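Local coordinates for superantigen-like protein SSL8 (Staphylococcus aureus, PDB 3R2T) that is of unknown function but belongs to the staphylococcal superantigen-like toxins, pairing an OB-fold domain with a beta-grasp domain, at residues 99-104 / 118-123; 125-128 / 132-135. One frame throughout, in Å; residues are numbered along the deposited sequence.

After helix 57-68 and the first strands of the barrel, the chain reaches 99-104. Contact 1 then closes a long loop of thirteen residues, bringing 118-123 against 99-104 inside the OB-fold barrel. Contact 2 opens just afterwards and closes a far shorter turn, three residues between 125-128 and 132-135. The two therefore follow in series, neither nested nor crossed. Strand 133-141 ties them together: it leaves the hairpin of contact 2 and runs between the two strands of contact 1, parallel to 99-102 and antiparallel to 118-122. Phe102 N probably bonds Ser135 O across the join. Both contacts also touch the second subunit.

Contact 1: residues 99-104 / 118-123; sequences FQVFLL and LDVFAV
Phe99 and Val101 meet Ala122 and Val120 in a small, buried and wholly apolar contact inside the beta-barrel of the OB-fold. Strands 99-102 and 118-122 are not neighbours in the sheet. Strand 133-141 lies between them, pairing in parallel with the first and antiparallel with the second, and the sheet curls enough for the side chains on its inner face to meet over that intervening strand. Even the nearest alpha carbons, those of Val101 and Ala122, stay 7.7 Å apart, and just 124 Å² of surface is buried. What crosses is therefore methyl and ring carbon, without backbone pairing.

All four residues direct their beta carbons toward the opposing strand. Phe99 meets Ala122 through two adjacent ring carbons: CE1 is 3.9 Å from Ala122 CB, and CD1 is barely farther. The methyl approaches this ring obliquely. With CG anti to its own carbonyl carbon (chi1 -65°), Phe99 carries its ring into a cluster of aromatic side chains, where Tyr72 meets it edge-to-face and Phe92 packs at a shallower tilt. Leu74 and Ile133 also touch Phe99, while Val77 lies against Val120, so strands from around the barrel share this interior. On the other face of strand 99-102, Phe102 meets Phe148 of the second subunit edge-to-face.

The valine side chains run antiparallel past one another and touch through one methyl apiece. Val120 sets CG1 anti to its backbone N (chi1 175°), and Val101 offers the branch that sits beside its own N, bringing Val101 CG2 to 4.0 Å from Val120 CG1.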
# COMPACT_ATOMS: atom_id res chain seq x y z
N PHE A 99 -9.11 -11.52 -1.29
CA PHE A 99 -7.73 -11.12 -1.06
C PHE A 99 -7.10 -10.35 -2.21
O PHE A 99 -7.52 -10.47 -3.36
CB PHE A 99 -6.85 -12.35 -0.83
CG PHE A 99 -7.18 -13.10 0.42
CD1 PHE A 99 -6.61 -12.74 1.62
CD2 PHE A 99 -8.06 -14.16 0.39
CE1 PHE A 99 -6.90 -13.42 2.77
CE2 PHE A 99 -8.35 -14.86 1.54
CZ PHE A 99 -7.77 -14.49 2.73
N GLN A 100 -6.07 -9.59 -1.85
CA GLN A 100 -5.28 -8.81 -2.80
C GLN A 100 -3.84 -8.82 -2.30
O GLN A 100 -3.50 -8.12 -1.35
CB GLN A 100 -5.80 -7.39 -2.93
CG GLN A 100 -5.00 -6.54 -3.90
CD GLN A 100 -5.75 -5.30 -4.34
OE1 GLN A 100 -6.95 -5.37 -4.61
NE2 GLN A 100 -5.05 -4.18 -4.43
N VAL A 101 -3.02 -9.61 -2.97
CA VAL A 101 -1.64 -9.81 -2.60
C VAL A 101 -0.71 -8.98 -3.43
O VAL A 101 -0.61 -9.13 -4.66
CB VAL A 101 -1.25 -11.28 -2.81
CG1 VAL A 101 0.21 -11.51 -2.41
CG2 VAL A 101 -2.21 -12.17 -2.01
N PHE A 102 0.00 -8.10 -2.73
CA PHE A 102 0.94 -7.21 -3.37
C PHE A 102 2.27 -7.93 -3.53
O PHE A 102 2.86 -8.38 -2.54
CB PHE A 102 1.11 -5.95 -2.53
CG PHE A 102 -0.10 -5.04 -2.55
CD1 PHE A 102 -0.06 -3.85 -3.24
CD2 PHE A 102 -1.28 -5.40 -1.92
CE1 PHE A 102 -1.17 -3.00 -3.26
CE2 PHE A 102 -2.39 -4.57 -1.95
CZ PHE A 102 -2.33 -3.36 -2.62
N LEU A 103 2.74 -8.03 -4.77
CA LEU A 103 3.99 -8.70 -5.09
C LEU A 103 5.12 -7.67 -4.99
O LEU A 103 5.59 -7.15 -6.00
CB LEU A 103 3.91 -9.27 -6.50
CG LEU A 103 2.72 -10.20 -6.74
CD1 LEU A 103 2.58 -10.62 -8.20
CD2 LEU A 103 2.80 -11.40 -5.82
N LEU A 104 5.58 -7.43 -3.77
CA LEU A 104 6.60 -6.40 -3.51
C LEU A 104 8.08 -6.82 -3.43
O LEU A 104 8.94 -5.96 -3.26
CB LEU A 104 6.26 -5.63 -2.22
CG LEU A 104 4.87 -4.98 -2.09
CD1 LEU A 104 4.85 -4.02 -0.88
CD2 LEU A 104 4.44 -4.21 -3.35
N LEU A 118 -0.94 -22.54 -6.52
CA LEU A 118 -0.24 -21.69 -5.58
C LEU A 118 -0.79 -21.77 -4.16
O LEU A 118 -1.96 -22.07 -3.96
CB LEU A 118 -0.31 -20.25 -6.03
CG LEU A 118 0.31 -19.83 -7.35
CD1 LEU A 118 -0.11 -18.39 -7.67
CD2 LEU A 118 1.82 -19.97 -7.28
N ASP A 119 0.07 -21.53 -3.17
CA ASP A 119 -0.33 -21.43 -1.75
C ASP A 119 -0.03 -19.99 -1.38
O ASP A 119 0.88 -19.36 -1.93
CB ASP A 119 0.42 -22.39 -0.82
CG ASP A 119 -0.04 -23.84 -0.95
OD1 ASP A 119 -1.01 -24.11 -1.70
OD2 ASP A 119 0.55 -24.72 -0.28
N VAL A 120 -0.80 -19.45 -0.45
CA VAL A 120 -0.62 -18.08 -0.07
C VAL A 120 -0.84 -17.93 1.41
O VAL A 120 -1.87 -18.37 1.93
CB VAL A 120 -1.64 -17.17 -0.79
CG1 VAL A 120 -1.54 -15.73 -0.30
CG2 VAL A 120 -1.47 -17.25 -2.32
N PHE A 121 0.15 -17.34 2.08
CA PHE A 121 0.03 -17.05 3.48
C PHE A 121 -0.22 -15.56 3.48
O PHE A 121 0.57 -14.81 2.97
CB PHE A 121 1.30 -17.41 4.26
CG PHE A 121 1.17 -17.17 5.73
CD1 PHE A 121 0.50 -18.08 6.54
CD2 PHE A 121 1.70 -16.02 6.31
CE1 PHE A 121 0.36 -17.85 7.91
CE2 PHE A 121 1.56 -15.79 7.67
CZ PHE A 121 0.89 -16.69 8.47
N ALA A 122 -1.34 -15.15 4.05
CA ALA A 122 -1.75 -13.74 4.04
C ALA A 122 -1.97 -13.18 5.43
O ALA A 122 -2.49 -13.87 6.31
CB ALA A 122 -3.03 -13.58 3.20
N VAL A 123 -1.56 -11.93 5.60
CA VAL A 123 -1.70 -11.18 6.85
C VAL A 123 -2.20 -9.79 6.44
O VAL A 123 -1.64 -9.16 5.54
CB VAL A 123 -0.36 -11.07 7.61
CG1 VAL A 123 -0.52 -10.28 8.90
CG2 VAL A 123 0.18 -12.44 7.90

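Contact 2: residues 125-128 / 132-135; sequences ELVD and RIFS
Glu125 and Phe134 start the backbone pairing: Glu125 N gives an almost straight bond to Phe134 O (2.8 Å, 176° at the hydrogen). Phe134 N returns one to Leu126 O, also 2.8 Å, making Leu126 and Phe134 a hydrogen-bonded antiparallel pair. Val127 and Ile133 form the adjoining non-hydrogen-bonded pair, where Val127 CA comes within 3.4 Å of Arg132 O in a CA-H...O contact.

Asp128 N also donates to Arg132 O at 3.0 Å, at the turn end of this beta hairpin of the OB-fold. There Asp128 CG sits between its own N and carbonyl carbon (chi1 67°), which turns the carboxylate toward Arg132. OD1 accepts Arg132 N on its syn side at 2.7 Å, the donor lying 32° out of the carboxylate plane; Asp130 N adds a weak bond to OD1. The Arg132 guanidinium leads away instead, with NH1 bonded to Phe99 O.

Among apolar groups, Leu126 CD1 lies over one face of the Phe134 ring, although the modelled closeness is doubtful. Phe174 of the second subunit packs on both residues.

Beyond the backbone, Glu125 OE2 is held by Tyr66 OH and by a water that donates both to it and to Ser135 OG, each at 2.8 Å.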
# COMPACT_ATOMS: atom_id res chain seq x y z
N GLU A 125 -2.38 -6.00 6.02
CA GLU A 125 -1.68 -4.74 6.28
C GLU A 125 -2.87 -3.77 6.42
O GLU A 125 -2.82 -2.84 7.21
CB GLU A 125 -0.76 -4.35 5.15
CG GLU A 125 0.34 -5.36 4.86
CD GLU A 125 1.21 -5.63 6.07
OE1 GLU A 125 1.40 -4.74 6.94
OE2 GLU A 125 1.71 -6.76 6.16
N LEU A 126 -3.93 -4.01 5.64
CA LEU A 126 -5.18 -3.26 5.73
C LEU A 126 -6.33 -4.06 5.09
O LEU A 126 -6.09 -5.07 4.40
CB LEU A 126 -5.09 -1.87 5.10
CG LEU A 126 -4.95 -1.69 3.58
CD1 LEU A 126 -6.12 -2.32 2.84
CD2 LEU A 126 -4.88 -0.19 3.24
N VAL A 127 -7.56 -3.62 5.34
CA VAL A 127 -8.75 -4.23 4.77
C VAL A 127 -9.55 -3.07 4.16
O VAL A 127 -9.86 -2.11 4.86
CB VAL A 127 -9.61 -4.95 5.84
CG1 VAL A 127 -10.82 -5.66 5.18
CG2 VAL A 127 -8.78 -5.95 6.63
N ASP A 128 -9.86 -3.13 2.86
CA ASP A 128 -10.61 -2.04 2.22
C ASP A 128 -12.08 -2.05 2.59
O ASP A 128 -12.55 -2.96 3.27
CB ASP A 128 -10.42 -2.02 0.70
CG ASP A 128 -11.04 -3.21 0.00
OD1 ASP A 128 -11.77 -4.00 0.64
OD2 ASP A 128 -10.79 -3.34 -1.21
N ARG A 132 -11.98 -6.63 1.27
CA ARG A 132 -10.81 -7.27 0.64
C ARG A 132 -9.55 -7.00 1.48
O ARG A 132 -9.24 -5.88 1.84
CB ARG A 132 -10.66 -6.84 -0.83
CG ARG A 132 -9.59 -7.63 -1.60
CD ARG A 132 -9.59 -7.31 -3.09
NE ARG A 132 -10.84 -7.67 -3.77
CZ ARG A 132 -11.13 -8.89 -4.23
NH1 ARG A 132 -10.29 -9.91 -4.10
NH2 ARG A 132 -12.30 -9.10 -4.82
N ILE A 133 -8.84 -8.07 1.77
CA ILE A 133 -7.66 -8.05 2.61
C ILE A 133 -6.38 -7.82 1.83
O ILE A 133 -6.00 -8.63 0.99
CB ILE A 133 -7.57 -9.41 3.35
CG1 ILE A 133 -8.85 -9.62 4.19
CG2 ILE A 133 -6.35 -9.46 4.21
CD1 ILE A 133 -9.05 -11.06 4.72
N PHE A 134 -5.71 -6.71 2.13
CA PHE A 134 -4.45 -6.35 1.48
C PHE A 134 -3.28 -6.99 2.21
O PHE A 134 -3.05 -6.71 3.38
CB PHE A 134 -4.27 -4.83 1.50
CG PHE A 134 -5.08 -4.08 0.46
CD1 PHE A 134 -6.34 -4.50 0.08
CD2 PHE A 134 -4.59 -2.89 -0.07
CE1 PHE A 134 -7.08 -3.78 -0.87
CE2 PHE A 134 -5.33 -2.16 -1.01
CZ PHE A 134 -6.58 -2.61 -1.41
N SER A 135 -2.54 -7.83 1.51
CA SER A 135 -1.40 -8.52 2.09
C SER A 135 -0.22 -8.49 1.12
O SER A 135 -0.40 -8.27 -0.09
CB SER A 135 -1.77 -9.96 2.43
OG SER A 135 -0.72 -10.63 3.12
O HOH W 1 0.92 -8.92 4.56